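Local coordinates for protein putative polyketide synthase (Brevibacillus brevis, PDB 6HP2) that is an O-methyltransferase domain of a trans-AT polyketide synthase, binds S-adenosyl-L-homocysteine, and probably acts in the biosynthesis of the antibiotic bacillaene, at residues A[93-104]-A[117-126]. Residues are numbered along the deposited sequence; the frame is centred on the assembly and turned at random.
With SAH (S-adenosyl-L-homocysteine), chain B.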
# COMPACT_ATOMS: atom_id res chain seq x y z
N PHE A 93 6.30 -15.57 -7.89
CA PHE A 93 7.36 -15.41 -6.90
C PHE A 93 8.50 -16.40 -7.14
O PHE A 93 9.59 -16.23 -6.59
CB PHE A 93 6.82 -15.60 -5.48
CG PHE A 93 6.09 -14.43 -4.98
CD1 PHE A 93 4.77 -14.21 -5.33
CD2 PHE A 93 6.70 -13.54 -4.10
CE1 PHE A 93 4.08 -13.12 -4.85
CE2 PHE A 93 5.98 -12.45 -3.63
CZ PHE A 93 4.68 -12.25 -4.00
N SER A 94 8.26 -17.42 -7.96
CA SER A 94 9.36 -18.31 -8.33
C SER A 94 10.40 -17.59 -9.18
O SER A 94 11.59 -17.90 -9.10
CB SER A 94 8.82 -19.55 -9.04
OG SER A 94 9.87 -20.36 -9.52
N ARG A 95 9.98 -16.63 -9.99
CA ARG A 95 10.90 -15.85 -10.82
C ARG A 95 11.60 -14.74 -10.03
O ARG A 95 12.69 -14.31 -10.41
CB ARG A 95 10.11 -15.21 -11.98
CG ARG A 95 10.93 -14.39 -12.94
CD ARG A 95 11.87 -15.28 -13.72
NE ARG A 95 11.20 -15.92 -14.85
CZ ARG A 95 11.76 -16.81 -15.65
NH1 ARG A 95 13.01 -17.22 -15.43
NH2 ARG A 95 11.08 -17.31 -16.66
N VAL A 96 10.98 -14.24 -8.98
CA VAL A 96 11.54 -13.14 -8.22
C VAL A 96 12.74 -13.61 -7.40
O VAL A 96 12.70 -14.67 -6.76
CB VAL A 96 10.44 -12.55 -7.33
CG1 VAL A 96 11.02 -11.52 -6.34
CG2 VAL A 96 9.33 -11.90 -8.20
N GLN A 97 13.81 -12.82 -7.42
CA GLN A 97 14.92 -13.04 -6.51
C GLN A 97 15.07 -11.97 -5.44
O GLN A 97 15.60 -12.28 -4.36
CB GLN A 97 16.25 -13.12 -7.28
CG GLN A 97 16.23 -14.11 -8.42
CD GLN A 97 16.89 -15.41 -8.04
OE1 GLN A 97 16.46 -16.11 -7.12
NE2 GLN A 97 17.97 -15.75 -8.74
N LYS A 98 14.63 -10.73 -5.71
CA LYS A 98 14.88 -9.59 -4.84
C LYS A 98 13.66 -8.68 -4.84
O LYS A 98 13.15 -8.30 -5.89
CB LYS A 98 16.10 -8.78 -5.26
CG LYS A 98 17.47 -9.54 -5.03
CD LYS A 98 18.62 -8.72 -5.53
CE LYS A 98 19.95 -9.36 -5.10
NZ LYS A 98 21.12 -8.73 -5.76
N VAL A 99 13.25 -8.33 -3.66
CA VAL A 99 12.06 -7.53 -3.40
C VAL A 99 12.47 -6.35 -2.53
O VAL A 99 13.21 -6.51 -1.55
CB VAL A 99 10.95 -8.35 -2.70
CG1 VAL A 99 9.78 -7.39 -2.31
CG2 VAL A 99 10.46 -9.49 -3.65
N LEU A 100 11.90 -5.19 -2.84
CA LEU A 100 12.03 -4.00 -2.00
C LEU A 100 10.66 -3.50 -1.58
O LEU A 100 9.73 -3.39 -2.40
CB LEU A 100 12.81 -2.87 -2.72
CG LEU A 100 12.76 -1.45 -2.17
CD1 LEU A 100 13.64 -1.41 -0.93
CD2 LEU A 100 13.22 -0.44 -3.21
N ASP A 101 10.55 -3.13 -0.30
CA ASP A 101 9.37 -2.45 0.28
C ASP A 101 9.85 -1.08 0.67
O ASP A 101 10.63 -0.97 1.64
CB ASP A 101 8.87 -3.24 1.51
CG ASP A 101 7.67 -2.61 2.17
OD1 ASP A 101 7.50 -1.38 2.06
OD2 ASP A 101 6.85 -3.35 2.78
N PHE A 102 9.43 -0.01 -0.07
CA PHE A 102 10.07 1.29 0.14
C PHE A 102 9.40 2.14 1.24
O PHE A 102 9.78 3.29 1.42
CB PHE A 102 10.19 2.09 -1.13
CG PHE A 102 8.92 2.44 -1.81
CD1 PHE A 102 8.24 3.59 -1.46
CD2 PHE A 102 8.52 1.73 -2.94
CE1 PHE A 102 7.09 4.02 -2.14
CE2 PHE A 102 7.39 2.13 -3.67
CZ PHE A 102 6.64 3.30 -3.25
N GLY A 103 8.43 1.58 1.96
CA GLY A 103 7.86 2.18 3.19
C GLY A 103 7.29 1.04 4.01
O GLY A 103 6.07 0.78 4.00
N CYS A 104 8.16 0.31 4.74
CA CYS A 104 7.78 -1.04 5.11
C CYS A 104 7.07 -1.17 6.49
O CYS A 104 6.82 -2.31 6.91
CB CYS A 104 9.02 -1.94 5.09
SG CYS A 104 10.37 -1.36 6.25
N TYR A 117 8.97 -17.65 0.93
CA TYR A 117 9.74 -17.89 -0.31
C TYR A 117 11.21 -17.82 0.09
O TYR A 117 11.88 -16.78 -0.11
CB TYR A 117 9.37 -16.88 -1.41
CG TYR A 117 7.96 -17.08 -1.88
CD1 TYR A 117 7.63 -18.19 -2.65
CD2 TYR A 117 6.93 -16.18 -1.55
CE1 TYR A 117 6.31 -18.42 -3.07
CE2 TYR A 117 5.63 -16.40 -1.93
CZ TYR A 117 5.32 -17.48 -2.69
OH TYR A 117 4.03 -17.70 -3.12
N PRO A 118 11.74 -18.90 0.66
CA PRO A 118 13.10 -18.84 1.22
C PRO A 118 14.18 -18.50 0.22
O PRO A 118 15.28 -18.18 0.66
CB PRO A 118 13.31 -20.25 1.79
CG PRO A 118 11.97 -20.72 2.11
CD PRO A 118 11.05 -20.14 1.06
N HIS A 119 13.93 -18.58 -1.10
CA HIS A 119 14.94 -18.17 -2.08
C HIS A 119 15.03 -16.66 -2.28
O HIS A 119 15.98 -16.17 -2.90
CB HIS A 119 14.66 -18.85 -3.43
CG HIS A 119 13.45 -18.28 -4.14
ND1 HIS A 119 12.17 -18.71 -3.91
CD2 HIS A 119 13.36 -17.34 -5.11
CE1 HIS A 119 11.32 -18.03 -4.67
NE2 HIS A 119 12.02 -17.19 -5.40
N ILE A 120 14.07 -15.88 -1.75
CA ILE A 120 14.03 -14.46 -2.02
C ILE A 120 14.79 -13.69 -0.94
O ILE A 120 14.77 -14.04 0.22
CB ILE A 120 12.57 -13.99 -2.10
CG1 ILE A 120 11.84 -14.71 -3.25
CG2 ILE A 120 12.54 -12.45 -2.32
CD1 ILE A 120 10.45 -14.16 -3.53
N LYS A 121 15.43 -12.60 -1.34
CA LYS A 121 16.02 -11.62 -0.43
C LYS A 121 15.16 -10.38 -0.47
O LYS A 121 14.78 -9.90 -1.55
CB LYS A 121 17.46 -11.29 -0.83
CG LYS A 121 18.40 -12.50 -0.70
CD LYS A 121 19.83 -12.14 -1.06
CE LYS A 121 20.75 -13.35 -0.93
NZ LYS A 121 22.16 -13.02 -1.27
N THR A 122 14.79 -9.90 0.72
CA THR A 122 13.91 -8.76 0.84
C THR A 122 14.60 -7.61 1.57
O THR A 122 15.31 -7.83 2.57
CB THR A 122 12.62 -9.13 1.60
OG1 THR A 122 12.93 -9.60 2.92
CG2 THR A 122 11.81 -10.13 0.86
N HIS A 123 14.39 -6.40 1.05
CA HIS A 123 14.86 -5.17 1.66
C HIS A 123 13.66 -4.28 1.97
O HIS A 123 12.73 -4.21 1.18
CB HIS A 123 15.78 -4.39 0.73
CG HIS A 123 17.15 -4.96 0.58
ND1 HIS A 123 18.02 -4.52 -0.40
CD2 HIS A 123 17.80 -5.91 1.30
CE1 HIS A 123 19.16 -5.17 -0.26
NE2 HIS A 123 19.05 -6.02 0.75
N GLY A 124 13.67 -3.64 3.14
CA GLY A 124 12.73 -2.57 3.46
C GLY A 124 13.42 -1.26 3.84
O GLY A 124 14.50 -1.25 4.42
N PHE A 125 12.77 -0.15 3.46
CA PHE A 125 13.12 1.19 3.90
C PHE A 125 11.92 1.66 4.73
O PHE A 125 10.76 1.52 4.30
CB PHE A 125 13.32 2.18 2.77
CG PHE A 125 14.69 2.26 2.18
CD1 PHE A 125 15.58 1.21 2.26
CD2 PHE A 125 15.11 3.45 1.58
CE1 PHE A 125 16.80 1.31 1.75
CE2 PHE A 125 16.36 3.54 1.04
CZ PHE A 125 17.21 2.47 1.14
N THR A 126 12.21 2.23 5.91
CA THR A 126 11.22 3.02 6.62
C THR A 126 11.89 4.22 7.25
O THR A 126 12.99 4.11 7.79
CB THR A 126 10.48 2.24 7.70
OG1 THR A 126 9.57 3.14 8.36
CG2 THR A 126 11.44 1.57 8.70
N SAH B . 3.53 -0.54 4.03
CA SAH B . 3.33 -0.73 5.46
CB SAH B . 3.33 0.60 6.21
CG SAH B . 2.45 1.69 5.62
SD SAH B . 2.38 3.13 6.73
C SAH B . 2.04 -1.48 5.66
O SAH B . 1.66 -1.79 6.79
OXT SAH B . 1.38 -1.80 4.67
C5' SAH B . 3.49 4.21 5.79
C4' SAH B . 4.94 3.74 5.85
O4' SAH B . 5.72 4.56 4.96
C3' SAH B . 5.57 3.99 7.25
O3' SAH B . 6.35 2.81 7.52
C2' SAH B . 6.48 5.21 7.10
O2' SAH B . 7.59 5.24 7.94
C1' SAH B . 6.88 5.06 5.61
N9 SAH B . 7.36 6.27 4.95
C8 SAH B . 6.73 7.47 4.81
N7 SAH B . 7.59 8.28 4.18
C5 SAH B . 8.71 7.60 3.88
C6 SAH B . 9.91 7.93 3.25
N6 SAH B . 10.16 9.12 2.70
N1 SAH B . 10.86 6.97 3.09
C2 SAH B . 10.70 5.71 3.63
N3 SAH B . 9.53 5.40 4.28
C4 SAH B . 8.59 6.34 4.43
O HOH W 1 17.74 -14.07 -3.89
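With chi1 near -78° in F93 and -67° in Y117, each ring swings anti to its own carbonyl carbon, and the two meet in a nearly parallel but strongly slid pair. F93 CB, rather than the ring, sits over the centre of the Y117 ring, 3.6 Å from its centroid, a CH-pi contact. The pair lies just before the N-terminal strand ends of the first beta-alpha-beta unit of a Rossmann-like methyltransferase fold, where strands 98-101 and 121-126 run parallel, joined through helix 108-116.

H119 takes the less common chi1 of 72°, which turns an edge of its imidazole toward the loop leading into strand 98-101. There H119 NE2 lies 2.9 Å from both F93 O and V96 O; both hydrogen bonds are weak and bent. I120 CG1 packs on a face of this imidazole, while I120 CD1 reaches the edge of the F93 ring at CD2, 3.8 Å off.

As in any parallel pair, K121 and H123 each bond two facing residues: K121 N to Q97 O and V99 N to K121 O, H123 N to V99 O and D101 N to H123 O; F125 N to D101 O closes the series. One water bridges Q97 O and H119 O.

At the end of the strand, D101 OD1 accepts from G103 N at 3.1 Å, an Asx turn that shapes the bend into the cofactor pocket. C104 SG comes within 3.8 Å of G124 CA, where the lack of a side chain leaves it room. C104 N bonds F125 O, and G103 O receives the amino N of S-adenosyl-L-homocysteine at 2.9 Å.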